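Local coordinates for protein replicative DNA helicase DnaB, 1st part (Mycobacterium tuberculosis, PDB 2R5U) that forms the N-terminal ring domain of the hexameric replicative helicase, which probably unwinds duplex DNA ahead of the replisome at the expense of ATP, at residues 157-160 against 161-165. Sequence-based numbering, arbitrary orientation.
Sequences EVVD and RAQAE
Gln163 reaches back over Val159, one helical turn earlier, and lays its amide nitrogen against one valine methyl, NE2 of Gln163 to CG1 of Val159 3.5 Å. That methyl stands anti to the valine N (chi1 169°), on the side facing the glutamine; branched Val159 also packs on Leu131 of a second subunit. Gln163 suits this border, its aliphatic chain near apolar neighbours and its amide oxygen toward water: one molecule donates to Gln163 OE1 at 2.7 Å and to OD1 of exposed Asp160 at 2.9 Å.

Charge gathers around Arg161. Its side chain lies beside that of Glu157, although its path near the glutamate carbonyl is modelled too tightly to trust in detail. Glu157 OE1 remains 4.4 Å from Arg161 NH2, an attraction without a directed bond. Asp160 OD2 makes a long salt bridge to Arg161 NE at 4.0 Å, well out of the guanidinium plane.

Ala162 N bonds almost straight to Val158 O (171°), and Gln163 N and Ala164 N to Val159 O and Asp160 O. Val158 and small, buried Ala162 pack on both helix 119-147 and the second subunit. These i to i+4 bonds make an alpha-helix, amphipathic through its packed valines and alanine and exposed charges, in the helical hairpin pairing DnaB N-terminal domains.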
ATOM      1  N   GLU B 157      22.668 -12.538 -13.467  1.00 57.50           N
ATOM      2  CA  GLU B 157      21.596 -11.555 -13.579  1.00 56.15           C
ATOM      3  C   GLU B 157      21.945 -10.253 -12.879  1.00 54.60           C
ATOM      4  O   GLU B 157      21.397  -9.205 -13.210  1.00 54.38           O
ATOM      5  CB  GLU B 157      20.270 -12.135 -13.091  1.00 56.58           C
ATOM      6  CG  GLU B 157      19.537 -12.890 -14.196  1.00 57.81           C
ATOM      7  CD  GLU B 157      19.090 -14.274 -13.778  1.00 60.79           C
ATOM      8  OE1 GLU B 157      18.402 -14.396 -12.733  1.00 62.16           O
ATOM      9  OE2 GLU B 157      19.426 -15.242 -14.507  1.00 61.55           O
ATOM     10  N   VAL B 158      22.872 -10.325 -11.926  1.00 52.76           N
ATOM     11  CA  VAL B 158      23.445  -9.131 -11.303  1.00 50.99           C
ATOM     12  C   VAL B 158      24.268  -8.383 -12.351  1.00 49.40           C
ATOM     13  O   VAL B 158      24.077  -7.184 -12.561  1.00 48.62           O
ATOM     14  CB  VAL B 158      24.330  -9.491 -10.078  1.00 51.32           C
ATOM     15  CG1 VAL B 158      24.895  -8.243  -9.424  1.00 51.03           C
ATOM     16  CG2 VAL B 158      23.528 -10.304  -9.072  1.00 51.53           C
ATOM     17  N   VAL B 159      25.152  -9.119 -13.022  1.00 47.75           N
ATOM     18  CA  VAL B 159      26.009  -8.568 -14.073  1.00 46.75           C
ATOM     19  C   VAL B 159      25.168  -7.978 -15.221  1.00 45.90           C
ATOM     20  O   VAL B 159      25.444  -6.874 -15.710  1.00 45.21           O
ATOM     21  CB  VAL B 159      27.000  -9.636 -14.616  1.00 46.50           C
ATOM     22  CG1 VAL B 159      27.688  -9.136 -15.880  1.00 46.96           C
ATOM     23  CG2 VAL B 159      28.027 -10.008 -13.552  1.00 46.53           C
ATOM     24  N   ASP B 160      24.134  -8.710 -15.627  1.00 45.04           N
ATOM     25  CA  ASP B 160      23.222  -8.225 -16.656  1.00 44.81           C
ATOM     26  C   ASP B 160      22.497  -6.921 -16.269  1.00 44.43           C
ATOM     27  O   ASP B 160      22.310  -6.055 -17.122  1.00 43.54           O
ATOM     28  CB  ASP B 160      22.220  -9.310 -17.061  1.00 44.90           C
ATOM     29  CG  ASP B 160      21.408  -8.918 -18.267  1.00 45.67           C
ATOM     30  OD1 ASP B 160      21.893  -9.072 -19.426  1.00 45.77           O
ATOM     31  OD2 ASP B 160      20.274  -8.446 -18.044  1.00 46.77           O
ATOM     32  N   ARG B 161      22.104  -6.777 -15.003  1.00 44.34           N
ATOM     33  CA  ARG B 161      21.455  -5.535 -14.554  1.00 44.82           C
ATOM     34  C   ARG B 161      22.447  -4.385 -14.671  1.00 44.45           C
ATOM     35  O   ARG B 161      22.104  -3.309 -15.179  1.00 44.03           O
ATOM     36  CB  ARG B 161      20.919  -5.624 -13.110  1.00 45.19           C
ATOM     37  CG  ARG B 161      19.937  -6.765 -12.826  1.00 48.19           C
ATOM     38  CD  ARG B 161      19.006  -7.023 -13.999  1.00 52.95           C
ATOM     39  NE  ARG B 161      18.894  -8.449 -14.304  1.00 56.11           N
ATOM     40  CZ  ARG B 161      17.759  -9.141 -14.237  1.00 58.56           C
ATOM     41  NH1 ARG B 161      16.632  -8.541 -13.877  1.00 59.75           N
ATOM     42  NH2 ARG B 161      17.750 -10.433 -14.539  1.00 60.36           N
ATOM     43  N   ALA B 162      23.673  -4.635 -14.208  1.00 43.92           N
ATOM     44  CA  ALA B 162      24.786  -3.687 -14.334  1.00 43.86           C
ATOM     45  C   ALA B 162      24.998  -3.231 -15.779  1.00 43.73           C
ATOM     46  O   ALA B 162      25.085  -2.037 -16.041  1.00 43.45           O
ATOM     47  CB  ALA B 162      26.063  -4.285 -13.769  1.00 43.37           C
ATOM     48  N   GLN B 163      25.057  -4.180 -16.707  1.00 43.94           N
ATOM     49  CA  GLN B 163      25.271  -3.865 -18.132  1.00 44.38           C
ATOM     50  C   GLN B 163      24.101  -3.096 -18.772  1.00 44.46           C
ATOM     51  O   GLN B 163      24.319  -2.178 -19.564  1.00 44.10           O
ATOM     52  CB  GLN B 163      25.594  -5.135 -18.912  1.00 44.40           C
ATOM     53  CG  GLN B 163      26.886  -5.810 -18.441  1.00 44.97           C
ATOM     54  CD  GLN B 163      27.129  -7.140 -19.100  1.00 45.97           C
ATOM     55  OE1 GLN B 163      26.226  -7.714 -19.711  1.00 47.55           O
ATOM     56  NE2 GLN B 163      28.365  -7.644 -18.992  1.00 45.61           N
ATOM     57  N   ALA B 164      22.872  -3.481 -18.414  1.00 44.68           N
ATOM     58  CA  ALA B 164      21.666  -2.747 -18.805  1.00 45.08           C
ATOM     59  C   ALA B 164      21.733  -1.256 -18.435  1.00 45.35           C
ATOM     60  O   ALA B 164      21.222  -0.411 -19.172  1.00 45.01           O
ATOM     61  CB  ALA B 164      20.409  -3.406 -18.208  1.00 45.20           C
ATOM     62  N   GLU B 165      22.370  -0.941 -17.304  1.00 45.70           N
ATOM     63  CA  GLU B 165      22.527   0.451 -16.852  1.00 46.35           C
ATOM     64  C   GLU B 165      23.385   1.280 -17.812  1.00 46.47           C
ATOM     65  O   GLU B 165      23.022   2.414 -18.152  1.00 46.42           O
ATOM     66  CB  GLU B 165      23.117   0.528 -15.432  1.00 46.24           C
ATOM     67  CG  GLU B 165      22.263  -0.116 -14.364  1.00 48.37           C
ATOM     68  CD  GLU B 165      20.899   0.540 -14.204  1.00 51.14           C
ATOM     69  OE1 GLU B 165      20.777   1.752 -14.487  1.00 53.07           O
ATOM     70  OE2 GLU B 165      19.950  -0.146 -13.767  1.00 52.73           O
TER
HETATM   71  O   HOH W   1      24.626  -9.870 -19.255  1.00 50.35           O